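Local coordinates for protein restriction endonuclease EcoP15I, restriction subunit (Escherichia coli, PDB 4ZCF) that cleaves DNA downstream of its recognition sequence as the ATP-dependent, helicase-like restriction subunit of a type III restriction-modification enzyme, at residues H13-V18 against T88-T93; M84-T88 against Y265-A269; K109-P115 against P221-E227. One frame throughout, in Å; residues are numbered along the deposited sequence.

Interaction 1: H13-V18 against T88-T93. With AMP (adenosine monophosphate), chain H.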
# COMPACT_ATOMS: atom_id res chain seq x y z
N HIS C 13 -38.96 -4.85 -18.13
CA HIS C 13 -38.21 -6.06 -18.48
C HIS C 13 -37.10 -6.37 -17.48
O HIS C 13 -36.63 -7.50 -17.43
CB HIS C 13 -37.69 -6.01 -19.92
CG HIS C 13 -36.51 -5.11 -20.13
ND1 HIS C 13 -36.67 -3.77 -20.46
CD2 HIS C 13 -35.19 -5.38 -20.06
CE1 HIS C 13 -35.45 -3.28 -20.57
NE2 HIS C 13 -34.52 -4.21 -20.34
N GLN C 14 -36.67 -5.35 -16.70
CA GLN C 14 -35.67 -5.47 -15.63
C GLN C 14 -36.30 -5.83 -14.29
O GLN C 14 -35.87 -6.82 -13.68
CB GLN C 14 -34.79 -4.21 -15.54
CG GLN C 14 -33.69 -4.20 -16.60
CD GLN C 14 -32.94 -2.90 -16.74
OE1 GLN C 14 -32.00 -2.81 -17.53
NE2 GLN C 14 -33.31 -1.87 -16.00
N LYS C 15 -37.32 -5.05 -13.84
CA LYS C 15 -38.06 -5.25 -12.58
C LYS C 15 -38.64 -6.65 -12.52
O LYS C 15 -38.71 -7.21 -11.43
CB LYS C 15 -39.18 -4.23 -12.46
N ALA C 16 -39.02 -7.22 -13.68
CA ALA C 16 -39.56 -8.57 -13.82
C ALA C 16 -38.53 -9.64 -13.40
O ALA C 16 -38.89 -10.57 -12.68
CB ALA C 16 -40.03 -8.81 -15.25
N GLY C 17 -37.28 -9.44 -13.78
CA GLY C 17 -36.17 -10.32 -13.39
C GLY C 17 -35.78 -10.19 -11.93
O GLY C 17 -35.35 -11.16 -11.31
N VAL C 18 -35.90 -8.97 -11.36
CA VAL C 18 -35.56 -8.75 -9.96
C VAL C 18 -36.54 -9.56 -9.12
O VAL C 18 -36.12 -10.34 -8.28
CB VAL C 18 -35.58 -7.25 -9.55
CG1 VAL C 18 -35.15 -7.08 -8.11
CG2 VAL C 18 -34.71 -6.40 -10.48
N THR C 88 -29.90 -5.79 -22.72
CA THR C 88 -31.15 -5.70 -21.94
C THR C 88 -30.95 -5.31 -20.47
O THR C 88 -31.92 -5.26 -19.70
CB THR C 88 -32.06 -6.93 -22.13
OG1 THR C 88 -31.46 -8.08 -21.53
CG2 THR C 88 -32.43 -7.20 -23.59
N GLY C 89 -29.69 -5.04 -20.09
CA GLY C 89 -29.31 -4.64 -18.74
C GLY C 89 -29.28 -5.74 -17.69
O GLY C 89 -29.85 -5.55 -16.61
N LYS C 90 -28.62 -6.89 -17.99
CA LYS C 90 -28.54 -8.01 -17.03
C LYS C 90 -27.68 -7.68 -15.79
O LYS C 90 -27.97 -8.18 -14.70
CB LYS C 90 -28.13 -9.34 -17.69
CG LYS C 90 -26.72 -9.38 -18.30
CD LYS C 90 -26.11 -10.77 -18.21
CE LYS C 90 -24.86 -10.88 -19.05
NZ LYS C 90 -25.16 -11.32 -20.45
N THR C 91 -26.66 -6.80 -15.97
CA THR C 91 -25.75 -6.32 -14.95
C THR C 91 -26.54 -5.49 -13.94
O THR C 91 -26.50 -5.80 -12.75
CB THR C 91 -24.56 -5.58 -15.60
OG1 THR C 91 -24.03 -6.39 -16.64
CG2 THR C 91 -23.46 -5.25 -14.61
N TYR C 92 -27.28 -4.46 -14.41
CA TYR C 92 -28.14 -3.65 -13.54
C TYR C 92 -29.11 -4.54 -12.72
O TYR C 92 -29.27 -4.31 -11.51
CB TYR C 92 -28.93 -2.62 -14.35
CG TYR C 92 -29.95 -1.87 -13.51
CD1 TYR C 92 -29.56 -0.78 -12.72
CD2 TYR C 92 -31.28 -2.26 -13.46
CE1 TYR C 92 -30.49 -0.11 -11.92
CE2 TYR C 92 -32.21 -1.60 -12.66
CZ TYR C 92 -31.81 -0.53 -11.89
OH TYR C 92 -32.72 0.10 -11.08
N THR C 93 -29.74 -5.55 -13.38
CA THR C 93 -30.69 -6.49 -12.78
C THR C 93 -30.07 -7.31 -11.64
O THR C 93 -30.65 -7.35 -10.56
CB THR C 93 -31.37 -7.34 -13.87
OG1 THR C 93 -32.12 -6.49 -14.75
CG2 THR C 93 -32.28 -8.42 -13.29
P AMP H . -21.53 -7.51 -18.62
O1P AMP H . -20.84 -8.60 -19.36
O2P AMP H . -22.95 -7.94 -18.62
O3P AMP H . -21.10 -7.70 -17.20
O5' AMP H . -21.24 -6.05 -19.17
C5' AMP H . -22.30 -5.21 -19.59
C4' AMP H . -22.02 -3.77 -19.30
O4' AMP H . -23.14 -2.94 -19.71
C3' AMP H . -21.88 -3.55 -17.83
O3' AMP H . -20.50 -3.66 -17.48
C2' AMP H . -22.45 -2.22 -17.56
O2' AMP H . -21.43 -1.21 -17.61
C1' AMP H . -23.41 -1.96 -18.67
N9 AMP H . -24.77 -1.97 -18.27
C8 AMP H . -25.39 -3.06 -17.86
N7 AMP H . -26.69 -2.77 -17.59
C5 AMP H . -26.86 -1.35 -17.93
C6 AMP H . -27.90 -0.38 -17.92
N6 AMP H . -29.21 -0.72 -17.49
N1 AMP H . -27.62 0.88 -18.32
C2 AMP H . -26.41 1.24 -18.72
N3 AMP H . -25.38 0.39 -18.75
C4 AMP H . -25.54 -0.90 -18.38
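The His13 ring is turned in between its own backbone N and carbonyl carbon (chi1 75°), which brings NE2 to Thr88 O. Gln14 has CG beside its backbone N, and the chain extended beyond CG carries the amide across to the Tyr92 ring. These contacts set the start of helix 12-22 against the P-loop, the Walker A motif Gly-Thr-Gly-Lys-Thr, whose last three residues are Gly89, Lys90 and Thr91. One hydrogen bond joins the two parts, from His13 NE2 to Thr88 O at 2.9 Å. The oxygen lies at the edge of the imidazole, near its plane, but the bond is bent to 133° at the hydrogen. The Gln14 amide meets Tyr92 on its CD2 side, with the amide and ring planes 31° apart. The amide also lies close to the adenine amino group N6. Gln14 belongs to the AMP pocket, and its place beside the adenine recalls the Q-motif glutamine of related helicases. The Tyr92 hydroxyl is bound elsewhere, to His135. Gly89 is the N-cap of helix 90-105, and its CA sits 3.4 Å from AMP N7. Thr91, in the first turn of that helix, has OG1 2.7 Å from AMP O2P. Gln14 CG rests 3.3 Å from Thr93 OG1. Thr93 CG2 packs along helix 12-22, 4.2 Å from both Gly17 C and Val18 CG2. Gly89 O takes two hydrogen bonds from Thr93, which reach it from opposite faces of its plane: one from N at 3.2 Å and one from OG1 at 3.1 Å.

Interaction 2: M84-T88 against Y265-A269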
# COMPACT_ATOMS: atom_id res chain seq x y z
N MET C 84 -31.39 -13.35 -20.01
CA MET C 84 -31.60 -12.02 -20.57
C MET C 84 -30.69 -11.85 -21.74
O MET C 84 -29.50 -12.15 -21.62
CB MET C 84 -31.29 -10.93 -19.53
CG MET C 84 -32.06 -11.09 -18.26
SD MET C 84 -32.54 -9.50 -17.64
CE MET C 84 -32.97 -9.93 -16.10
N GLU C 85 -31.22 -11.37 -22.87
CA GLU C 85 -30.39 -11.15 -24.06
C GLU C 85 -29.43 -9.95 -23.91
O GLU C 85 -29.60 -9.11 -23.02
CB GLU C 85 -31.25 -11.06 -25.33
CG GLU C 85 -30.57 -11.53 -26.60
CD GLU C 85 -29.58 -12.68 -26.54
OE1 GLU C 85 -30.02 -13.86 -26.53
OE2 GLU C 85 -28.36 -12.41 -26.55
N THR C 86 -28.40 -9.91 -24.77
CA THR C 86 -27.40 -8.83 -24.82
C THR C 86 -28.09 -7.49 -25.10
O THR C 86 -28.95 -7.40 -25.98
CB THR C 86 -26.28 -9.19 -25.82
OG1 THR C 86 -25.84 -10.53 -25.57
CG2 THR C 86 -25.08 -8.24 -25.72
N GLY C 87 -27.71 -6.49 -24.31
CA GLY C 87 -28.21 -5.12 -24.39
C GLY C 87 -29.52 -4.88 -23.67
O GLY C 87 -30.19 -3.89 -23.96
N THR C 88 -29.90 -5.79 -22.72
CA THR C 88 -31.15 -5.70 -21.94
C THR C 88 -30.95 -5.31 -20.47
O THR C 88 -31.92 -5.26 -19.70
CB THR C 88 -32.06 -6.93 -22.13
OG1 THR C 88 -31.46 -8.08 -21.53
CG2 THR C 88 -32.43 -7.20 -23.59
N TYR C 265 -36.54 -16.76 -14.94
CA TYR C 265 -36.87 -15.65 -15.82
C TYR C 265 -36.23 -15.83 -17.20
O TYR C 265 -35.09 -16.25 -17.28
CB TYR C 265 -36.46 -14.31 -15.15
CG TYR C 265 -36.78 -13.08 -15.97
CD1 TYR C 265 -38.09 -12.61 -16.08
CD2 TYR C 265 -35.78 -12.39 -16.64
CE1 TYR C 265 -38.39 -11.52 -16.90
CE2 TYR C 265 -36.07 -11.28 -17.44
CZ TYR C 265 -37.38 -10.84 -17.55
OH TYR C 265 -37.68 -9.75 -18.32
N ARG C 266 -36.97 -15.52 -18.28
CA ARG C 266 -36.50 -15.60 -19.66
C ARG C 266 -36.98 -14.43 -20.54
O ARG C 266 -38.17 -14.31 -20.87
CB ARG C 266 -36.83 -16.96 -20.29
CG ARG C 266 -36.13 -17.22 -21.62
CD ARG C 266 -35.65 -18.65 -21.73
NE ARG C 266 -36.76 -19.61 -21.78
CZ ARG C 266 -37.25 -20.14 -22.90
NH1 ARG C 266 -36.74 -19.81 -24.08
NH2 ARG C 266 -38.25 -21.01 -22.85
N LEU C 267 -36.03 -13.58 -20.92
CA LEU C 267 -36.20 -12.46 -21.83
C LEU C 267 -35.26 -12.78 -22.95
O LEU C 267 -34.05 -12.63 -22.81
CB LEU C 267 -35.81 -11.13 -21.15
CG LEU C 267 -35.84 -9.88 -22.03
CD1 LEU C 267 -37.28 -9.47 -22.38
CD2 LEU C 267 -35.14 -8.75 -21.36
N THR C 268 -35.83 -13.21 -24.06
CA THR C 268 -35.15 -13.64 -25.27
C THR C 268 -34.76 -12.56 -26.21
O THR C 268 -35.16 -11.44 -26.05
CB THR C 268 -36.04 -14.55 -26.07
OG1 THR C 268 -37.25 -13.85 -26.34
CG2 THR C 268 -36.34 -15.79 -25.29
N ALA C 269 -33.99 -12.93 -27.21
CA ALA C 269 -33.63 -12.06 -28.32
C ALA C 269 -34.77 -11.58 -29.19
O ALA C 269 -34.73 -10.46 -29.65
CB ALA C 269 -32.60 -12.72 -29.19
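Met84 and Leu267 pair as a single parallel beta bridge. Glu85 N gives Leu267 O a weak hydrogen bond of 3.1 Å, and Met84 CA approaches the same oxygen in a CA-H...O contact. Met84 crosses Tyr265 at about a right angle. Its SD lies at the edge of the ring, 5.2 Å from the centroid, a Met-aromatic contact, and its methyl CE is 3.6 Å from Tyr265 CE2. Leu267 and Thr88 meet tip to tip, with Leu267 CD2 3.7 Å from Thr88 CB. Glu85 CG packs on Ala269 CB at 3.5 Å.

Next, Glu85 to Thr88 form a type II turn with a weak Thr88 N to Glu85 O bond; Thr88 OG1 also donates to Glu85 O, at 2.6 Å. The bend at chi2 folds the Glu85 side chain back over its own turn, where OE2 accepts from Thr86 N at 3.1 Å, nearly straight (169°), and from Thr86 OG1, both from one face of the carboxylate.

Farther out, Ser83 adds backbone bonds to Tyr265 and Leu267, and Leu529 of helix 528-532 touches Glu85 and Ala269. A turn leading from a parallel strand to a helix is the layout of the P-loop in RecA-like helicase domains.

Interaction 3: K109-P115 against P221-E227. With AMP (adenosine monophosphate), chain H.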
# COMPACT_ATOMS: atom_id res chain seq x y z
N LYS C 109 -22.77 -9.95 1.94
CA LYS C 109 -21.55 -10.43 1.31
C LYS C 109 -21.86 -11.32 0.11
O LYS C 109 -22.52 -12.34 0.24
CB LYS C 109 -20.61 -11.07 2.34
CG LYS C 109 -19.86 -10.01 3.14
CD LYS C 109 -18.76 -10.55 4.00
CE LYS C 109 -18.33 -9.46 4.95
NZ LYS C 109 -17.24 -9.93 5.86
N PHE C 110 -21.42 -10.86 -1.07
CA PHE C 110 -21.68 -11.50 -2.36
C PHE C 110 -20.40 -11.60 -3.19
O PHE C 110 -19.57 -10.69 -3.17
CB PHE C 110 -22.73 -10.68 -3.17
CG PHE C 110 -24.01 -10.32 -2.44
CD1 PHE C 110 -24.07 -9.20 -1.62
CD2 PHE C 110 -25.16 -11.06 -2.63
CE1 PHE C 110 -25.25 -8.88 -0.94
CE2 PHE C 110 -26.35 -10.73 -1.96
CZ PHE C 110 -26.38 -9.64 -1.12
N ILE C 111 -20.25 -12.70 -3.94
CA ILE C 111 -19.13 -12.91 -4.86
C ILE C 111 -19.69 -12.82 -6.30
O ILE C 111 -20.60 -13.58 -6.65
CB ILE C 111 -18.31 -14.22 -4.59
CG1 ILE C 111 -17.88 -14.32 -3.10
CG2 ILE C 111 -17.08 -14.28 -5.52
CD1 ILE C 111 -17.14 -15.67 -2.64
N ILE C 112 -19.18 -11.85 -7.11
CA ILE C 112 -19.56 -11.69 -8.52
C ILE C 112 -18.47 -12.40 -9.31
O ILE C 112 -17.33 -11.91 -9.34
CB ILE C 112 -19.69 -10.21 -9.01
CG1 ILE C 112 -20.81 -9.46 -8.28
CG2 ILE C 112 -19.90 -10.15 -10.54
CD1 ILE C 112 -20.74 -7.95 -8.48
N ILE C 113 -18.82 -13.54 -9.94
CA ILE C 113 -17.85 -14.29 -10.73
C ILE C 113 -17.99 -13.97 -12.23
O ILE C 113 -19.07 -14.11 -12.82
CB ILE C 113 -17.73 -15.78 -10.32
CG1 ILE C 113 -17.58 -15.88 -8.78
CG2 ILE C 113 -16.54 -16.45 -11.05
CD1 ILE C 113 -17.48 -17.25 -8.16
N VAL C 114 -16.89 -13.45 -12.81
CA VAL C 114 -16.85 -13.01 -14.21
C VAL C 114 -15.86 -13.87 -15.01
O VAL C 114 -14.97 -14.44 -14.40
CB VAL C 114 -16.66 -11.46 -14.39
CG1 VAL C 114 -17.83 -10.68 -13.79
CG2 VAL C 114 -15.32 -10.97 -13.84
N PRO C 115 -16.04 -14.10 -16.32
CA PRO C 115 -15.12 -15.03 -17.01
C PRO C 115 -13.91 -14.39 -17.71
O PRO C 115 -13.01 -15.12 -18.16
CB PRO C 115 -16.04 -15.67 -18.05
CG PRO C 115 -17.04 -14.58 -18.40
CD PRO C 115 -17.10 -13.62 -17.24
N PRO C 221 -21.32 -17.33 1.29
CA PRO C 221 -21.68 -16.35 0.25
C PRO C 221 -22.82 -16.67 -0.70
O PRO C 221 -23.20 -17.83 -0.88
CB PRO C 221 -20.36 -16.17 -0.51
CG PRO C 221 -19.67 -17.48 -0.37
CD PRO C 221 -20.19 -18.18 0.86
N PHE C 222 -23.33 -15.61 -1.36
CA PHE C 222 -24.32 -15.65 -2.43
C PHE C 222 -23.52 -15.33 -3.70
O PHE C 222 -22.92 -14.25 -3.79
CB PHE C 222 -25.46 -14.63 -2.19
CG PHE C 222 -26.71 -15.21 -1.56
CD1 PHE C 222 -26.67 -15.77 -0.29
CD2 PHE C 222 -27.92 -15.22 -2.24
CE1 PHE C 222 -27.82 -16.31 0.29
CE2 PHE C 222 -29.07 -15.75 -1.66
CZ PHE C 222 -29.01 -16.31 -0.40
N ILE C 223 -23.45 -16.28 -4.64
CA ILE C 223 -22.64 -16.14 -5.86
C ILE C 223 -23.44 -15.87 -7.11
O ILE C 223 -24.35 -16.63 -7.41
CB ILE C 223 -21.64 -17.31 -6.07
CG1 ILE C 223 -20.77 -17.55 -4.82
CG2 ILE C 223 -20.81 -17.10 -7.33
CD1 ILE C 223 -19.80 -18.68 -4.95
N ILE C 224 -23.02 -14.84 -7.88
CA ILE C 224 -23.56 -14.42 -9.17
C ILE C 224 -22.61 -14.91 -10.27
O ILE C 224 -21.40 -14.67 -10.18
CB ILE C 224 -23.71 -12.87 -9.23
CG1 ILE C 224 -24.51 -12.27 -8.04
CG2 ILE C 224 -24.18 -12.35 -10.61
CD1 ILE C 224 -26.01 -12.57 -7.95
N ILE C 225 -23.14 -15.54 -11.32
CA ILE C 225 -22.36 -15.97 -12.47
C ILE C 225 -22.80 -15.22 -13.73
O ILE C 225 -23.96 -15.33 -14.15
CB ILE C 225 -22.23 -17.51 -12.63
CG1 ILE C 225 -21.11 -18.02 -11.72
CG2 ILE C 225 -21.90 -17.91 -14.09
CD1 ILE C 225 -21.53 -18.74 -10.64
N ASP C 226 -21.86 -14.42 -14.29
CA ASP C 226 -22.00 -13.61 -15.50
C ASP C 226 -21.53 -14.46 -16.67
O ASP C 226 -20.40 -14.96 -16.66
CB ASP C 226 -21.13 -12.34 -15.37
CG ASP C 226 -21.59 -11.16 -16.20
OD1 ASP C 226 -21.61 -11.28 -17.44
OD2 ASP C 226 -21.85 -10.09 -15.62
N GLU C 227 -22.40 -14.64 -17.69
CA GLU C 227 -22.19 -15.48 -18.89
C GLU C 227 -21.92 -16.94 -18.43
O GLU C 227 -20.76 -17.33 -18.35
CB GLU C 227 -21.08 -14.93 -19.84
CG GLU C 227 -21.04 -13.41 -19.99
CD GLU C 227 -22.07 -12.73 -20.88
OE1 GLU C 227 -23.16 -13.30 -21.10
OE2 GLU C 227 -21.78 -11.59 -21.31
P AMP H . -21.53 -7.51 -18.62
O1P AMP H . -20.84 -8.60 -19.36
O2P AMP H . -22.95 -7.94 -18.62
O3P AMP H . -21.10 -7.70 -17.20
O5' AMP H . -21.24 -6.05 -19.17
C5' AMP H . -22.30 -5.21 -19.59
C4' AMP H . -22.02 -3.77 -19.30
O4' AMP H . -23.14 -2.94 -19.71
C3' AMP H . -21.88 -3.55 -17.83
O3' AMP H . -20.50 -3.66 -17.48
C2' AMP H . -22.45 -2.22 -17.56
O2' AMP H . -21.43 -1.21 -17.61
C1' AMP H . -23.41 -1.96 -18.67
N9 AMP H . -24.77 -1.97 -18.27
C8 AMP H . -25.39 -3.06 -17.86
N7 AMP H . -26.69 -2.77 -17.59
C5 AMP H . -26.86 -1.35 -17.93
C6 AMP H . -27.90 -0.38 -17.92
N6 AMP H . -29.21 -0.72 -17.49
N1 AMP H . -27.62 0.88 -18.32
C2 AMP H . -26.41 1.24 -18.72
N3 AMP H . -25.38 0.39 -18.75
C4 AMP H . -25.54 -0.90 -18.38
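Phe110 to Ile113 run beside Phe222 to Ile225 as two neighbouring parallel strands in register, with their axes 4.8 Å apart. Four backbone hydrogen bonds join them. Phe222 O accepts from Ile111 N, and Ile224 N donates to Ile111 O at 3.0 Å. Ile113 N then donates to Ile224 O at 2.8 Å. The last bond, from Asp226 N to Ile113 O, is nearly straight at 175°. CA-H...O contacts from Phe110 to Phe222 O and from Ile223 to Ile111 O add to the ladder.

The apolar contacts fall on the two sides of the sheet. On one, Phe110 and Phe222 lie side by side and point the same way, with Phe110 CD2 3.6 Å from Phe222 CB. Ile112 and Ile224 share this side and touch Tyr94 of helix 90-105. On the other, Ile113 CD1 lies 3.4 Å from Ile223 CG2, and Ile111 CD1 packs on the Pro221 ring at CG, 3.9 Å away.

The acidic side chains lie at the C-terminal end of strand 222-226. Asp226 and Glu227 begin the DEPH sequence, the Walker B motif of this helicase family. Asp226 has CG anti to its backbone N (chi1 -155°), which turns the carboxylate to the AMP phosphate, with OD2 3.0 Å from O3P. Tyr94 OH is hydrogen-bonded to the same OD2, and Glu227 OE1 forms a salt bridge with Lys90. Putting an alanine in place of Asp226 would probably leave the Tyr94 hydroxyl without its mate and open a gap beside the phosphate. The contact divides its chemistry: backbone hydrogen bonds hold the strands in register, apolar side chains pack on both sides of the sheet, and the two acidic side chains end beside the phosphate, each partnered from helix 90-105.

In the fold
All three contacts lie in or against the N-terminal RecA-like part of the protein, built on a seven-stranded parallel sheet; helix 12-22 packs against it. Interactions 1 and 2 have centres about 9 Å apart. They alternate along the chain. Through Thr88 and direct contacts, including a weak hydrogen bond between His13 O and Tyr265 OH, helix 12-22, the P-loop and strand 263-267 meet in one place. Interaction 3 comes wholly after interaction 1, and between the two segments of interaction 2. Its centre is about 16 Å from that of interaction 1 and about 19 Å from that of interaction 2. Interactions 1 and 3 both touch AMP, bringing Walker A and Walker B to one nucleotide site.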